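Local coordinates for HI1317 (Haemophilus influenzae, PDB 1JOV), which probably catalyses the interconversion of the alpha and beta anomers of D-glucose 6-phosphate, at residues A[18-23]-A[62-66]; A[153-157]-A[204-209]; A[191-197]-A[220-226]. One frame throughout, in Å; residues are numbered along the deposited sequence. Where two conformers were deposited one is given.

Contact 1: residues A[18-23]-A[62-66]; sequences HNDIPV and PFKNG
The phenyl ring of F63 takes the CB of H18 on one face: that carbon stands 4.1 Å from the centroid of the F63 ring and only 13° off its normal, a CH-pi contact displaced toward the rim. At the ring's edge, near its plane, I21 brings up CD1, which lies 4.2 Å from CD1 of F63, and V23 adds CG2 from an oblique direction near CE1. The imidazole of H18 meets the same ring obliquely, with the planes inclined at 42°, while its NE2 is engaged by H25. F63 CG sits anti to its own carbonyl carbon (chi1 -66°), and this torsion turns the ring toward the side chains of H18 and I21, the ends of a type II' turn that links strands 13-18 and 21-28 as a hairpin.

Polar bonds follow the turn. In the modelled conformer of N19, one of two, ND2 donates to P62 O over 2.9 Å, nearly straight; the acceptor lies close to the amide plane of N19, but the donor stands well above the carbonyl plane of P62. In this conformer OD1 is held by the N-terminal M1 and K2. Next along, D20 N donates to F63 O over 3.2 Å, approaching close to the C=O axis. Outermost, the D20 carboxylate forms a salt bridge with K64 NZ, although the modelled place of OD2 is uncertain.

The chemistry is therefore graded: carbons of H18, I21 and V23 pack against the F63 ring, whereas amide and charged groups tie the loop down at its more exposed margin.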
# COMPACT_ATOMS: atom_id res chain seq x y z
N HIS A 18 -2.20 18.22 5.02
CA HIS A 18 -1.21 18.40 3.95
C HIS A 18 -1.96 18.90 2.75
O HIS A 18 -2.73 18.20 2.06
CB HIS A 18 -0.47 17.12 3.62
CG HIS A 18 0.38 16.64 4.72
ND1 HIS A 18 1.72 16.38 4.51
CD2 HIS A 18 0.12 16.31 6.01
CE1 HIS A 18 2.24 15.87 5.62
NE2 HIS A 18 1.30 15.86 6.55
N ASN A 19 -1.76 20.18 2.43
CA ASN A 19 -2.55 20.80 1.36
C ASN A 19 -4.04 20.61 1.68
O ASN A 19 -4.55 21.10 2.72
CB ASN A 19 -2.19 20.36 -0.05
CG ASN A 19 -0.83 20.87 -0.48
OD1 ASN A 19 -0.31 21.82 0.13
ND2 ASN A 19 -0.20 20.20 -1.47
N ASP A 20 -4.72 19.87 0.86
CA ASP A 20 -6.17 19.59 1.03
C ASP A 20 -6.53 18.42 1.97
O ASP A 20 -7.67 18.33 2.43
CB ASP A 20 -6.77 19.20 -0.32
CG ASP A 20 -6.99 20.40 -1.23
OD1 ASP A 20 -6.85 21.54 -0.75
OD2 ASP A 20 -7.30 20.19 -2.41
N ILE A 21 -5.61 17.51 2.25
CA ILE A 21 -5.92 16.25 2.90
C ILE A 21 -5.37 16.07 4.34
O ILE A 21 -4.20 16.34 4.60
CB ILE A 21 -5.30 15.16 2.03
CG1 ILE A 21 -6.03 14.95 0.70
CG2 ILE A 21 -5.23 13.85 2.82
CD1 ILE A 21 -5.23 14.18 -0.32
N PRO A 22 -6.21 15.61 5.28
CA PRO A 22 -5.77 15.40 6.68
C PRO A 22 -4.96 14.10 6.77
O PRO A 22 -5.39 13.09 6.14
CB PRO A 22 -7.08 15.33 7.45
CG PRO A 22 -8.13 15.22 6.42
CD PRO A 22 -7.63 15.28 5.08
N VAL A 23 -3.86 14.15 7.47
CA VAL A 23 -2.93 13.05 7.61
C VAL A 23 -2.56 12.85 9.06
O VAL A 23 -2.11 13.76 9.75
CB VAL A 23 -1.64 13.29 6.75
CG1 VAL A 23 -0.64 12.15 6.93
CG2 VAL A 23 -2.02 13.48 5.30
N PRO A 62 0.50 15.83 -5.16
CA PRO A 62 -0.33 17.04 -4.91
C PRO A 62 -1.14 17.19 -3.62
O PRO A 62 -1.56 18.28 -3.15
CB PRO A 62 -1.27 17.12 -6.17
CG PRO A 62 -1.07 15.82 -7.03
CD PRO A 62 0.06 15.07 -6.35
N PHE A 63 -1.37 16.05 -2.98
CA PHE A 63 -2.33 16.06 -1.93
C PHE A 63 -3.63 16.83 -2.09
O PHE A 63 -4.07 17.59 -1.23
CB PHE A 63 -1.74 16.44 -0.58
CG PHE A 63 -0.77 15.47 -0.02
CD1 PHE A 63 -1.19 14.34 0.67
CD2 PHE A 63 0.58 15.66 -0.23
CE1 PHE A 63 -0.27 13.46 1.18
CE2 PHE A 63 1.55 14.78 0.30
CZ PHE A 63 1.11 13.68 1.02
N LYS A 64 -4.32 16.52 -3.16
CA LYS A 64 -5.59 17.11 -3.48
C LYS A 64 -6.79 16.24 -3.18
O LYS A 64 -6.85 15.07 -3.65
CB LYS A 64 -5.57 17.43 -4.98
CG LYS A 64 -6.92 17.88 -5.55
CD LYS A 64 -7.42 19.22 -4.96
CE LYS A 64 -8.90 19.52 -5.39
NZ LYS A 64 -9.45 20.69 -4.63
N ASN A 65 -7.76 16.81 -2.48
CA ASN A 65 -8.91 16.05 -2.09
C ASN A 65 -9.58 15.42 -3.29
O ASN A 65 -9.79 16.05 -4.31
CB ASN A 65 -9.90 16.80 -1.19
CG ASN A 65 -10.46 18.04 -1.85
OD1 ASN A 65 -9.84 19.11 -1.83
ND2 ASN A 65 -11.64 17.92 -2.43
N GLY A 66 -9.88 14.13 -3.19
CA GLY A 66 -10.50 13.44 -4.30
C GLY A 66 -9.66 12.86 -5.42
O GLY A 66 -10.22 12.22 -6.35

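Contact 2: residues A[153-157]-A[204-209]; sequences FNIGD and ILDKSF
G156 N donates to D206 OD2 over 2.8 Å at 159°, using the oxygen's syn lone pair, and this is the direct hydrogen bond between 153-157 and 204-209. The same nitrogen lies over the centre of the F209 ring, 3.4 Å above its plane, while G156 CA makes a CH-pi contact 3.6 Å from the F209 ring centroid. The peptide leading into G156 is thus laid across one face of the phenyl group, and S208 OG comes within 3.2 Å of G156 CA, so the chain passes close by at a residue without a side chain. N154 ND2 comes to the ring's edge near CE2, its amide plane turned 67° from the ring; D53 O accepts from that nitrogen.

What positions the acceptor is its own chain. D206 CG is anti to the backbone N (chi1 -174°), which carries the carboxylate across to 153-157 and leaves OD1 over the following turn. There S208 N donates to D206 OD1, forming an Asx turn, and F209 N adds a second bond to the same oxygen, completing an Asx motif; both arrive from one face of the carboxylate plane. One aspartate consequently shapes the turn after strand 201-206 and holds the loop that follows strand 145-154, so linking the ends of two strands that belong to different sheets of this galactose-mutarotase-like beta-sandwich.

Further out, a water donates to both N154 O and D206 OD2, at 2.8 and 2.7 Å, and R211 also reaches N154 O. Beyond it the contact turns apolar: I204 CD1 presses obliquely on the F153 ring, 3.3 Å from CD2 of F153, and I213 and L215 of strand 211-218 also touch that ring.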
# COMPACT_ATOMS: atom_id res chain seq x y z
N PHE A 153 6.81 0.23 -2.46
CA PHE A 153 7.99 0.09 -1.58
C PHE A 153 9.11 1.02 -2.05
O PHE A 153 9.25 1.30 -3.24
CB PHE A 153 8.52 -1.33 -1.55
CG PHE A 153 7.56 -2.27 -0.98
CD1 PHE A 153 7.44 -2.37 0.38
CD2 PHE A 153 6.77 -3.02 -1.81
CE1 PHE A 153 6.47 -3.27 0.94
CE2 PHE A 153 5.85 -3.84 -1.32
CZ PHE A 153 5.71 -4.04 0.08
N ASN A 154 9.76 1.65 -1.07
CA ASN A 154 10.82 2.62 -1.30
C ASN A 154 12.16 1.82 -1.45
O ASN A 154 12.56 1.09 -0.53
CB ASN A 154 10.88 3.54 -0.06
CG ASN A 154 11.84 4.76 -0.23
OD1 ASN A 154 11.96 5.35 -1.29
ND2 ASN A 154 12.46 5.16 0.89
N ILE A 155 12.89 2.08 -2.53
CA ILE A 155 14.14 1.34 -2.74
C ILE A 155 15.24 2.28 -3.24
O ILE A 155 14.92 3.35 -3.80
CB ILE A 155 13.90 0.24 -3.78
CG1 ILE A 155 13.25 0.84 -5.02
CG2 ILE A 155 13.07 -0.92 -3.24
CD1 ILE A 155 13.43 0.13 -6.23
N GLY A 156 16.51 1.88 -3.10
CA GLY A 156 17.62 2.74 -3.54
C GLY A 156 17.77 2.93 -5.04
O GLY A 156 17.96 4.07 -5.52
N ASP A 157 17.57 1.84 -5.79
CA ASP A 157 17.68 1.90 -7.26
C ASP A 157 17.00 0.70 -7.83
O ASP A 157 17.33 -0.43 -7.44
CB ASP A 157 19.15 1.86 -7.69
CG ASP A 157 19.39 2.48 -9.10
OD1 ASP A 157 18.44 2.57 -9.93
OD2 ASP A 157 20.49 2.93 -9.48
N ILE A 204 11.73 -8.44 -0.91
CA ILE A 204 12.33 -7.60 -1.88
C ILE A 204 13.71 -7.26 -1.40
O ILE A 204 13.90 -6.61 -0.39
CB ILE A 204 11.52 -6.31 -1.94
CG1 ILE A 204 10.15 -6.54 -2.58
CG2 ILE A 204 12.31 -5.29 -2.68
CD1 ILE A 204 9.20 -5.19 -2.57
N LEU A 205 14.68 -7.77 -2.13
CA LEU A 205 16.06 -7.55 -1.82
C LEU A 205 16.53 -6.27 -2.46
O LEU A 205 16.42 -6.10 -3.68
CB LEU A 205 16.89 -8.73 -2.30
CG LEU A 205 18.39 -8.72 -1.99
CD1 LEU A 205 18.63 -8.31 -0.55
CD2 LEU A 205 18.99 -10.09 -2.26
N ASP A 206 17.05 -5.38 -1.63
CA ASP A 206 17.56 -4.10 -2.08
C ASP A 206 19.06 -3.98 -1.67
O ASP A 206 19.41 -3.97 -0.45
CB ASP A 206 16.70 -2.94 -1.52
CG ASP A 206 17.09 -1.60 -2.05
OD1 ASP A 206 18.12 -1.48 -2.75
OD2 ASP A 206 16.40 -0.56 -1.83
N LYS A 207 19.91 -3.93 -2.70
CA LYS A 207 21.37 -3.93 -2.57
C LYS A 207 21.82 -2.46 -2.78
O LYS A 207 23.01 -2.15 -2.74
CB LYS A 207 21.98 -4.80 -3.65
CG LYS A 207 21.94 -6.30 -3.36
CD LYS A 207 22.31 -7.10 -4.59
CE LYS A 207 21.23 -6.95 -5.66
NZ LYS A 207 21.65 -7.35 -7.05
N SER A 208 20.89 -1.56 -3.06
CA SER A 208 21.24 -0.14 -3.03
C SER A 208 21.11 0.43 -1.59
O SER A 208 22.05 1.01 -1.04
CB SER A 208 20.45 0.65 -4.07
OG SER A 208 20.74 2.03 -4.02
N PHE A 209 19.95 0.26 -0.94
CA PHE A 209 19.84 0.68 0.45
C PHE A 209 20.38 -0.43 1.36
O PHE A 209 20.43 -0.30 2.59
CB PHE A 209 18.34 0.85 0.81
CG PHE A 209 17.72 2.15 0.36
CD1 PHE A 209 18.51 3.21 0.02
CD2 PHE A 209 16.34 2.31 0.36
CE1 PHE A 209 17.98 4.39 -0.39
CE2 PHE A 209 15.78 3.53 -0.05
CZ PHE A 209 16.58 4.58 -0.40
O HOH W 1 14.44 -0.95 0.04

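Contact 3: residues A[191-197]-A[220-226]; sequences VDCIYSA and ASQFVLW
Y195 and L225 lie side by side on one face of an antiparallel beta sheet, where strands 191-196 and 222-226 run at 154° to each other as neighbours in the seven-stranded sheet. From Y195, CB sits 3.6 Å from F223 O, and CD1 stays near that oxygen, which lies in the ring plane at the edge. Farther out, CE1 reaches L225 CB and CD2, both at 4.0 Å. At the tip, OH remains beside L225 CD2 and bonds to R185. With CG anti to the carbonyl carbon (chi1 -68°), the ring extends past F223 O toward the side chain of L225.

The backbone fixes this register: Y195 with F223 and C193 with L225 are hydrogen-bonded pairs, each joined by two N-H···O bonds. C193, disulfide-linked to C170 of the adjacent strand 169-172, shares the face with Y195. On the other face, V224 and W226 approach the predicted active-site residues E248 and H150, respectively. On its other side, toward strand 244-251, the chain makes a classic bulge, S221 and Q222 both facing A250. Across from it A197 N reaches S221 O, and A197 CB rests over the F223 ring, 3.9 Å from its centroid.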
# COMPACT_ATOMS: atom_id res chain seq x y z
N VAL A 191 7.24 -3.57 -15.93
CA VAL A 191 6.65 -4.81 -15.47
C VAL A 191 5.28 -4.55 -14.87
O VAL A 191 5.08 -3.58 -14.12
CB VAL A 191 7.53 -5.54 -14.43
CG1 VAL A 191 6.87 -6.83 -13.86
CG2 VAL A 191 8.93 -5.89 -14.96
N ASP A 192 4.29 -5.31 -15.31
CA ASP A 192 2.90 -5.18 -14.86
C ASP A 192 2.28 -6.59 -14.90
O ASP A 192 1.49 -6.91 -15.80
CB ASP A 192 2.10 -4.14 -15.65
CG ASP A 192 0.78 -3.73 -14.95
OD1 ASP A 192 0.47 -4.36 -13.92
OD2 ASP A 192 0.03 -2.79 -15.28
N CYS A 193 2.60 -7.39 -13.89
CA CYS A 193 2.21 -8.78 -13.97
C CYS A 193 1.53 -9.36 -12.75
O CYS A 193 1.87 -9.04 -11.62
CB CYS A 193 3.42 -9.63 -14.37
SG CYS A 193 4.57 -9.97 -13.05
N ILE A 194 0.57 -10.21 -12.99
CA ILE A 194 -0.20 -10.82 -11.93
C ILE A 194 0.22 -12.26 -11.67
O ILE A 194 0.06 -13.12 -12.54
CB ILE A 194 -1.68 -10.82 -12.29
CG1 ILE A 194 -2.12 -9.41 -12.73
CG2 ILE A 194 -2.54 -11.27 -11.12
CD1 ILE A 194 -3.51 -9.36 -13.32
N TYR A 195 0.75 -12.52 -10.50
CA TYR A 195 1.08 -13.86 -10.08
C TYR A 195 -0.02 -14.47 -9.21
O TYR A 195 -0.69 -13.79 -8.43
CB TYR A 195 2.27 -13.87 -9.14
CG TYR A 195 3.65 -13.50 -9.70
CD1 TYR A 195 4.03 -12.18 -9.88
CD2 TYR A 195 4.59 -14.49 -9.99
CE1 TYR A 195 5.30 -11.83 -10.33
CE2 TYR A 195 5.84 -14.16 -10.43
CZ TYR A 195 6.21 -12.84 -10.61
OH TYR A 195 7.52 -12.53 -11.06
N SER A 196 -0.20 -15.78 -9.34
CA SER A 196 -1.00 -16.52 -8.41
C SER A 196 -0.20 -16.45 -7.12
O SER A 196 1.01 -16.40 -7.15
CB SER A 196 -1.18 -17.99 -8.86
OG SER A 196 -1.82 -18.07 -10.12
N ALA A 197 -0.88 -16.40 -6.00
CA ALA A 197 -0.31 -16.35 -4.66
C ALA A 197 -0.09 -17.74 -4.09
O ALA A 197 -0.72 -18.14 -3.10
CB ALA A 197 -1.26 -15.58 -3.71
N ALA A 220 -4.39 -13.63 0.35
CA ALA A 220 -4.19 -13.10 -0.99
C ALA A 220 -4.53 -14.22 -1.97
O ALA A 220 -4.28 -15.38 -1.68
CB ALA A 220 -2.78 -12.59 -1.19
N SER A 221 -4.99 -13.87 -3.14
CA SER A 221 -5.16 -14.86 -4.18
C SER A 221 -4.19 -14.51 -5.31
O SER A 221 -3.74 -15.42 -6.02
CB SER A 221 -6.61 -14.93 -4.66
OG SER A 221 -7.09 -13.65 -5.02
N GLN A 222 -3.87 -13.23 -5.47
CA GLN A 222 -3.03 -12.72 -6.55
C GLN A 222 -1.96 -11.81 -5.95
O GLN A 222 -2.21 -11.17 -4.91
CB GLN A 222 -3.73 -11.91 -7.62
CG GLN A 222 -4.38 -12.78 -8.73
CD GLN A 222 -5.45 -13.70 -8.16
OE1 GLN A 222 -5.47 -14.92 -8.41
NE2 GLN A 222 -6.31 -13.13 -7.39
N PHE A 223 -0.82 -11.71 -6.57
CA PHE A 223 0.23 -10.76 -6.18
C PHE A 223 0.58 -10.01 -7.45
O PHE A 223 0.95 -10.63 -8.44
CB PHE A 223 1.53 -11.40 -5.63
CG PHE A 223 1.43 -12.08 -4.31
CD1 PHE A 223 0.86 -11.40 -3.22
CD2 PHE A 223 1.93 -13.37 -4.12
CE1 PHE A 223 0.73 -12.00 -1.99
CE2 PHE A 223 1.81 -14.00 -2.90
CZ PHE A 223 1.21 -13.31 -1.85
N VAL A 224 0.47 -8.68 -7.45
CA VAL A 224 0.74 -7.91 -8.64
C VAL A 224 2.13 -7.23 -8.51
O VAL A 224 2.44 -6.54 -7.52
CB VAL A 224 -0.38 -6.84 -8.83
CG1 VAL A 224 -0.14 -5.93 -10.04
CG2 VAL A 224 -1.78 -7.49 -8.98
N LEU A 225 3.01 -7.45 -9.48
CA LEU A 225 4.34 -6.85 -9.38
C LEU A 225 4.34 -5.80 -10.44
O LEU A 225 4.01 -6.11 -11.59
CB LEU A 225 5.40 -7.90 -9.68
CG LEU A 225 6.85 -7.42 -9.59
CD1 LEU A 225 7.24 -7.03 -8.17
CD2 LEU A 225 7.74 -8.61 -10.08
N TRP A 226 4.66 -4.54 -10.07
CA TRP A 226 4.52 -3.41 -11.02
C TRP A 226 5.57 -2.30 -10.87
O TRP A 226 5.83 -1.83 -9.79
CB TRP A 226 3.20 -2.70 -10.85
CG TRP A 226 3.01 -1.50 -11.73
CD1 TRP A 226 3.04 -1.45 -13.11
CD2 TRP A 226 2.88 -0.13 -11.29
NE1 TRP A 226 2.85 -0.16 -13.54
CE2 TRP A 226 2.72 0.67 -12.44
CE3 TRP A 226 2.78 0.49 -10.02
CZ2 TRP A 226 2.57 2.04 -12.37
CZ3 TRP A 226 2.62 1.87 -9.94
CH2 TRP A 226 2.48 2.63 -11.10

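How the contacts relate
All three contacts are partly buried, but contact 3 has the most buried residues and contact 1 the most exposed ones among their touching residues. Contact 3 joins neighbouring strands of one sheet through regular backbone pairing. Contact 2 instead links strand ends from two sheets, where a side-chain carboxylate and a water do the bridging. Contact 1 fastens a long loop to a hairpin turn of the five-stranded sheet with mixed aromatic, amide and ionic groups. Contacts 2 and 3 alternate along the chain and their nearest atoms are about 6 Å apart, whereas the nearest atoms of contact 1 are about 14 Å from those of either, and it lies away from the predicted active site.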